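Local coordinates for De novo designed protein CA01 (Synthetic construct, PDB 5E6G) that is a computationally designed all-helical protein with no known biological function, from work on designing structurally distinct proteins, at residues A89-M94 against E101-K106; P97-L102 against F130-A135. One frame throughout, in Å; residues are numbered along the deposited sequence.

Contact 1: A89-M94 against E101-K106; sequences AYLASM and ELFRAK
Leu91 of helix 80-93 lays one methyl over the ring of Phe103 on helix 97-115. The two helices are consecutive in the chain and form a helical hairpin within this all-helical designed fold. A short loop joins them, so the end of the first helix lies beside the early turns of the second. The backbones stay well apart: Leu91 CA and Phe103 CA are 8.8 Å from each other, and side chains make the contact.

Leu91 CG lies anti to the carbonyl carbon (chi1 -69°), and the side chain points at the second helix. Its CD1 does the touching. CD1 sits 4.0 Å from the centroid of the Phe103 ring, 18° off the ring normal, in a CH-pi contact. It is offset from the middle of the face toward Phe103 CG, the ring atom it approaches most closely, at 3.8 Å. Phe103 holds CG anti to its own backbone N (chi1 -178°), which swings the ring across the end of Leu91, where a face meets CD1. The two side chains cross at about a right angle. Both are buried, and both also touch Ala66 of helix 54-75. Phe103 further reaches Leu128 of helix 121-130.

Arg104 and Glu101 put charged groups at the outer margin of the contact. Arg104 starts off beside the interface, but its long chain bends back toward helix 80-93. There its NH1 hydrogen-bonds Gln85 OE1, one turn before Ala89. A weak salt bridge joins Arg104 NE to Glu101 OE1 within helix 97-115, at 3.5 Å. With NH1 held by Gln85 and NE more weakly by Glu101, rotation of the flat guanidinium is probably limited. Its other terminal nitrogen, NH2, comes within 4.5 Å of Ala89 N, at an oblique angle.

Contact 2: P97-L102 against F130-A135; sequences PHYAEL and FYPAQA
Pro132 brings its backbone close to helix 97-115, with Pro132 CA 5.2 Å from Leu102 CA, where the chain leaves helix 121-130 in a type I beta turn from Tyr131 to Gln134. The compact proline ring, turned toward the helix, probably allows this close approach.

Pro132 CB is the main point of touch, and it meets two side chains. One is Tyr99. As a CH-pi donor, Pro132 CB stands over one face of the Tyr99 ring, 3.8 Å from its centroid. A shift toward the rim, nearest CE2, tilts the approach 17° from the perpendicular. The other is Leu102, whose CB comes to 3.7 Å from Pro132 CB. Leu102 lies nearly one turn further along the same helix face, so the proline sits against both residues. Pro132 CG goes further up the helix and packs against the backbone carbonyl of Leu102.

The contact ties the C-terminal tail onto the start of helix 97-115 in this all-helical fold. Tyr99 projects from the first turn of that helix into the protein interior. Its CG is anti to the backbone N (chi1 -179°), and the ring reaches past the proline to the end of helix 121-130. There Tyr99 OH hydrogen-bonds Val129 O, which gives the buried hydroxyl a partner and anchors the far end of the ring. Ile62, Ala63 and Ala66 of helix 54-75 also touch this side chain.

The peptide after the proline follows the same ring. Tyr99 CD2 is 3.3 Å from Pro132 O, while Tyr99 CE2 is 3.6 Å from Ala133 N, which approaches obliquely. The methyl of Ala133 adds a looser touch, its CB 4.1 Å from Tyr99 CE2.

Both contacts use helix 97-115. Contact 1 joins it to the preceding helix 80-93, contact 2 to the tail after helix 121-130. Each is partly buried, with an aromatic ring in the interior and more exposed residues outside. The aliphatic partner differs: a leucine methyl in contact 1, a proline ring in contact 2. Contact 2 buries about twice the area, 268 against 129 Å², and brings backbones closer. Charged groups border contact 1, whereas contact 2 has a tyrosine hydroxyl hydrogen-bonded to a main-chain carbonyl. The two meet directly: Leu91 CD1 lies 3.6 Å from Tyr99 CE1, and Phe103 CA 3.5 Å from Pro132 CG.

Contact 1: A89-M94 against E101-K106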
loop_
_atom_site.group_PDB
_atom_site.type_symbol
_atom_site.label_atom_id
_atom_site.label_comp_id
_atom_site.label_asym_id
_atom_site.label_seq_id
_atom_site.Cartn_x
_atom_site.Cartn_y
_atom_site.Cartn_z
ATOM N N ALA A 89 -2.768 -0.855 11.156
ATOM C CA ALA A 89 -2.827 -0.175 12.445
ATOM C C ALA A 89 -2.222 1.225 12.345
ATOM O O ALA A 89 -2.761 2.185 12.894
ATOM C CB ALA A 89 -2.107 -0.992 13.508
ATOM N N TYR A 90 -1.095 1.321 11.644
ATOM C CA TYR A 90 -0.445 2.601 11.371
ATOM C C TYR A 90 -1.421 3.579 10.733
ATOM O O TYR A 90 -1.537 4.726 11.161
ATOM C CB TYR A 90 0.772 2.389 10.460
ATOM C CG TYR A 90 1.280 3.639 9.763
ATOM C CD1 TYR A 90 0.705 4.086 8.578
ATOM C CD2 TYR A 90 2.351 4.353 10.276
ATOM C CE1 TYR A 90 1.171 5.219 7.939
ATOM C CE2 TYR A 90 2.824 5.486 9.639
ATOM C CZ TYR A 90 2.229 5.915 8.475
ATOM O OH TYR A 90 2.702 7.043 7.844
ATOM N N LEU A 91 -2.126 3.110 9.708
ATOM C CA LEU A 91 -3.063 3.942 8.966
ATOM C C LEU A 91 -4.227 4.409 9.832
ATOM O O LEU A 91 -4.705 5.534 9.688
ATOM C CB LEU A 91 -3.585 3.176 7.749
ATOM C CG LEU A 91 -2.529 2.939 6.664
ATOM C CD1 LEU A 91 -2.944 1.813 5.731
ATOM C CD2 LEU A 91 -2.272 4.226 5.882
ATOM N N ALA A 92 -4.685 3.545 10.732
ATOM C CA ALA A 92 -5.785 3.897 11.621
ATOM C C ALA A 92 -5.345 4.951 12.633
ATOM O O ALA A 92 -6.094 5.874 12.950
ATOM C CB ALA A 92 -6.306 2.662 12.333
ATOM N N SER A 93 -4.121 4.811 13.133
ATOM C CA SER A 93 -3.593 5.738 14.126
ATOM C C SER A 93 -3.331 7.112 13.517
ATOM O O SER A 93 -3.328 8.118 14.224
ATOM C CB SER A 93 -2.305 5.189 14.738
ATOM O OG SER A 93 -1.215 5.311 13.839
ATOM N N MET A 94 -3.104 7.147 12.207
ATOM C CA MET A 94 -2.886 8.407 11.505
ATOM C C MET A 94 -4.205 9.131 11.241
ATOM O O MET A 94 -4.212 10.281 10.800
ATOM C CB MET A 94 -2.143 8.164 10.190
ATOM C CG MET A 94 -0.666 7.840 10.369
ATOM S SD MET A 94 0.282 9.213 11.060
ATOM C CE MET A 94 0.348 10.334 9.665
ATOM N N GLU A 101 -9.136 -0.293 7.166
ATOM C CA GLU A 101 -9.866 -1.557 7.179
ATOM C C GLU A 101 -9.957 -2.168 5.784
ATOM O O GLU A 101 -9.872 -3.387 5.632
ATOM C CB GLU A 101 -11.268 -1.368 7.762
ATOM C CG GLU A 101 -11.294 -1.139 9.271
ATOM C CD GLU A 101 -10.469 -2.158 10.040
ATOM O OE1 GLU A 101 -10.647 -3.373 9.805
ATOM O OE2 GLU A 101 -9.633 -1.741 10.872
ATOM N N LEU A 102 -10.130 -1.325 4.770
ATOM C CA LEU A 102 -10.113 -1.790 3.388
ATOM C C LEU A 102 -8.734 -2.339 3.054
ATOM O O LEU A 102 -8.599 -3.380 2.408
ATOM C CB LEU A 102 -10.477 -0.660 2.425
ATOM C CG LEU A 102 -11.940 -0.219 2.386
ATOM C CD1 LEU A 102 -12.092 0.998 1.486
ATOM C CD2 LEU A 102 -12.839 -1.349 1.912
ATOM N N PHE A 103 -7.712 -1.617 3.502
ATOM C CA PHE A 103 -6.327 -2.032 3.340
ATOM C C PHE A 103 -6.104 -3.391 4.007
ATOM O O PHE A 103 -5.487 -4.282 3.427
ATOM C CB PHE A 103 -5.396 -0.968 3.935
ATOM C CG PHE A 103 -3.932 -1.275 3.788
ATOM C CD1 PHE A 103 -3.224 -0.835 2.681
ATOM C CD2 PHE A 103 -3.256 -1.982 4.771
ATOM C CE1 PHE A 103 -1.874 -1.105 2.551
ATOM C CE2 PHE A 103 -1.907 -2.255 4.645
ATOM C CZ PHE A 103 -1.215 -1.817 3.533
ATOM N N ARG A 104 -6.631 -3.547 5.217
ATOM C CA ARG A 104 -6.445 -4.777 5.984
ATOM C C ARG A 104 -7.140 -5.968 5.331
ATOM O O ARG A 104 -6.535 -7.025 5.143
ATOM C CB ARG A 104 -6.972 -4.604 7.410
ATOM C CG ARG A 104 -6.582 -5.738 8.350
ATOM C CD ARG A 104 -7.480 -5.787 9.576
ATOM N NE ARG A 104 -7.423 -4.555 10.358
ATOM C CZ ARG A 104 -6.482 -4.277 11.255
ATOM N NH1 ARG A 104 -5.497 -5.137 11.488
ATOM N NH2 ARG A 104 -6.520 -3.130 11.919
ATOM N N ALA A 105 -8.415 -5.795 4.997
ATOM C CA ALA A 105 -9.214 -6.873 4.425
ATOM C C ALA A 105 -8.658 -7.311 3.074
ATOM O O ALA A 105 -8.554 -8.505 2.794
ATOM C CB ALA A 105 -10.665 -6.438 4.286
ATOM N N LYS A 106 -8.298 -6.340 2.240
ATOM C CA LYS A 106 -7.719 -6.635 0.935
ATOM C C LYS A 106 -6.344 -7.278 1.085
ATOM O O LYS A 106 -6.000 -8.210 0.354
ATOM C CB LYS A 106 -7.614 -5.362 0.094
ATOM C CG LYS A 106 -7.060 -5.582 -1.310
ATOM C CD LYS A 106 -7.932 -6.534 -2.115
ATOM C CE LYS A 106 -7.460 -6.633 -3.557
ATOM N NZ LYS A 106 -8.401 -7.422 -4.401
#

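Contact 2: P97-L102 against F130-A135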
loop_
_atom_site.group_PDB
_atom_site.type_symbol
_atom_site.label_atom_id
_atom_site.label_comp_id
_atom_site.label_asym_id
_atom_site.label_seq_id
_atom_site.Cartn_x
_atom_site.Cartn_y
_atom_site.Cartn_z
ATOM N N PRO A 97 -9.129 5.408 9.425
ATOM C CA PRO A 97 -9.562 4.058 9.801
ATOM C C PRO A 97 -10.346 3.331 8.708
ATOM O O PRO A 97 -10.377 2.100 8.709
ATOM C CB PRO A 97 -10.442 4.305 11.030
ATOM C CG PRO A 97 -10.943 5.692 10.870
ATOM C CD PRO A 97 -9.870 6.453 10.152
ATOM N N HIS A 98 -10.967 4.071 7.797
ATOM C CA HIS A 98 -11.749 3.450 6.732
ATOM C C HIS A 98 -10.837 2.885 5.646
ATOM O O HIS A 98 -11.015 1.747 5.212
ATOM C CB HIS A 98 -12.738 4.453 6.140
ATOM C CG HIS A 98 -13.819 4.855 7.090
ATOM N ND1 HIS A 98 -14.692 3.945 7.655
ATOM C CD2 HIS A 98 -14.172 6.064 7.586
ATOM C CE1 HIS A 98 -15.532 4.576 8.449
ATOM N NE2 HIS A 98 -15.239 5.867 8.428
ATOM N N TYR A 99 -9.862 3.677 5.213
ATOM C CA TYR A 99 -8.824 3.178 4.319
ATOM C C TYR A 99 -8.112 1.995 4.974
ATOM O O TYR A 99 -7.804 1.002 4.314
ATOM C CB TYR A 99 -7.817 4.281 3.976
ATOM C CG TYR A 99 -6.714 3.832 3.037
ATOM C CD1 TYR A 99 -5.614 3.129 3.511
ATOM C CD2 TYR A 99 -6.773 4.114 1.677
ATOM C CE1 TYR A 99 -4.610 2.712 2.661
ATOM C CE2 TYR A 99 -5.768 3.706 0.819
ATOM C CZ TYR A 99 -4.689 3.003 1.317
ATOM O OH TYR A 99 -3.687 2.587 0.472
ATOM N N ALA A 100 -7.871 2.110 6.277
ATOM C CA ALA A 100 -7.136 1.099 7.033
ATOM C C ALA A 100 -7.817 -0.269 7.005
ATOM O O ALA A 100 -7.152 -1.293 6.840
ATOM C CB ALA A 100 -6.954 1.560 8.473
ATOM N N GLU A 101 -9.136 -0.293 7.166
ATOM C CA GLU A 101 -9.866 -1.557 7.179
ATOM C C GLU A 101 -9.957 -2.168 5.784
ATOM O O GLU A 101 -9.872 -3.387 5.632
ATOM C CB GLU A 101 -11.268 -1.368 7.762
ATOM C CG GLU A 101 -11.294 -1.139 9.271
ATOM C CD GLU A 101 -10.469 -2.158 10.040
ATOM O OE1 GLU A 101 -10.647 -3.373 9.805
ATOM O OE2 GLU A 101 -9.633 -1.741 10.872
ATOM N N LEU A 102 -10.130 -1.325 4.770
ATOM C CA LEU A 102 -10.113 -1.790 3.388
ATOM C C LEU A 102 -8.734 -2.339 3.054
ATOM O O LEU A 102 -8.599 -3.380 2.408
ATOM C CB LEU A 102 -10.477 -0.660 2.425
ATOM C CG LEU A 102 -11.940 -0.219 2.386
ATOM C CD1 LEU A 102 -12.092 0.998 1.486
ATOM C CD2 LEU A 102 -12.839 -1.349 1.912
ATOM N N PHE A 130 -3.674 0.457 -3.977
ATOM C CA PHE A 130 -4.640 1.185 -4.801
ATOM C C PHE A 130 -6.092 0.762 -4.596
ATOM O O PHE A 130 -6.998 1.573 -4.785
ATOM C CB PHE A 130 -4.275 1.041 -6.280
ATOM C CG PHE A 130 -3.123 1.910 -6.702
ATOM C CD1 PHE A 130 -3.329 3.243 -7.015
ATOM C CD2 PHE A 130 -1.840 1.399 -6.782
ATOM C CE1 PHE A 130 -2.276 4.048 -7.401
ATOM C CE2 PHE A 130 -0.783 2.198 -7.169
ATOM C CZ PHE A 130 -1.001 3.524 -7.478
ATOM N N TYR A 131 -6.326 -0.492 -4.218
ATOM C CA TYR A 131 -7.697 -0.968 -4.022
ATOM C C TYR A 131 -8.409 -0.194 -2.907
ATOM O O TYR A 131 -9.567 0.193 -3.071
ATOM C CB TYR A 131 -7.721 -2.474 -3.720
ATOM C CG TYR A 131 -9.113 -3.019 -3.491
ATOM C CD1 TYR A 131 -9.855 -3.538 -4.543
ATOM C CD2 TYR A 131 -9.688 -3.007 -2.227
ATOM C CE1 TYR A 131 -11.127 -4.033 -4.344
ATOM C CE2 TYR A 131 -10.960 -3.499 -2.017
ATOM C CZ TYR A 131 -11.676 -4.011 -3.078
ATOM O OH TYR A 131 -12.944 -4.503 -2.870
ATOM N N PRO A 132 -7.724 0.041 -1.774
ATOM C CA PRO A 132 -8.371 0.832 -0.721
ATOM C C PRO A 132 -8.386 2.327 -1.043
ATOM O O PRO A 132 -9.090 3.086 -0.379
ATOM C CB PRO A 132 -7.508 0.547 0.521
ATOM C CG PRO A 132 -6.595 -0.584 0.138
ATOM C CD PRO A 132 -6.415 -0.463 -1.331
ATOM N N ALA A 133 -7.621 2.737 -2.053
ATOM C CA ALA A 133 -7.544 4.146 -2.437
ATOM C C ALA A 133 -8.750 4.571 -3.268
ATOM O O ALA A 133 -8.921 5.749 -3.578
ATOM C CB ALA A 133 -6.260 4.410 -3.211
ATOM N N GLN A 134 -9.587 3.606 -3.625
ATOM C CA GLN A 134 -10.752 3.877 -4.452
ATOM C C GLN A 134 -11.794 4.678 -3.679
ATOM O O GLN A 134 -11.768 4.725 -2.449
ATOM C CB GLN A 134 -11.344 2.566 -4.965
ATOM C CG GLN A 134 -10.373 1.780 -5.830
ATOM C CD GLN A 134 -10.925 0.447 -6.278
ATOM O OE1 GLN A 134 -11.437 -0.333 -5.477
ATOM N NE2 GLN A 134 -10.824 0.180 -7.570
ATOM N N ALA A 135 -12.708 5.308 -4.412
ATOM C CA ALA A 135 -13.693 6.205 -3.819
ATOM C C ALA A 135 -14.935 5.436 -3.380
ATOM O O ALA A 135 -15.563 4.745 -4.181
ATOM C CB ALA A 135 -14.070 7.302 -4.808
#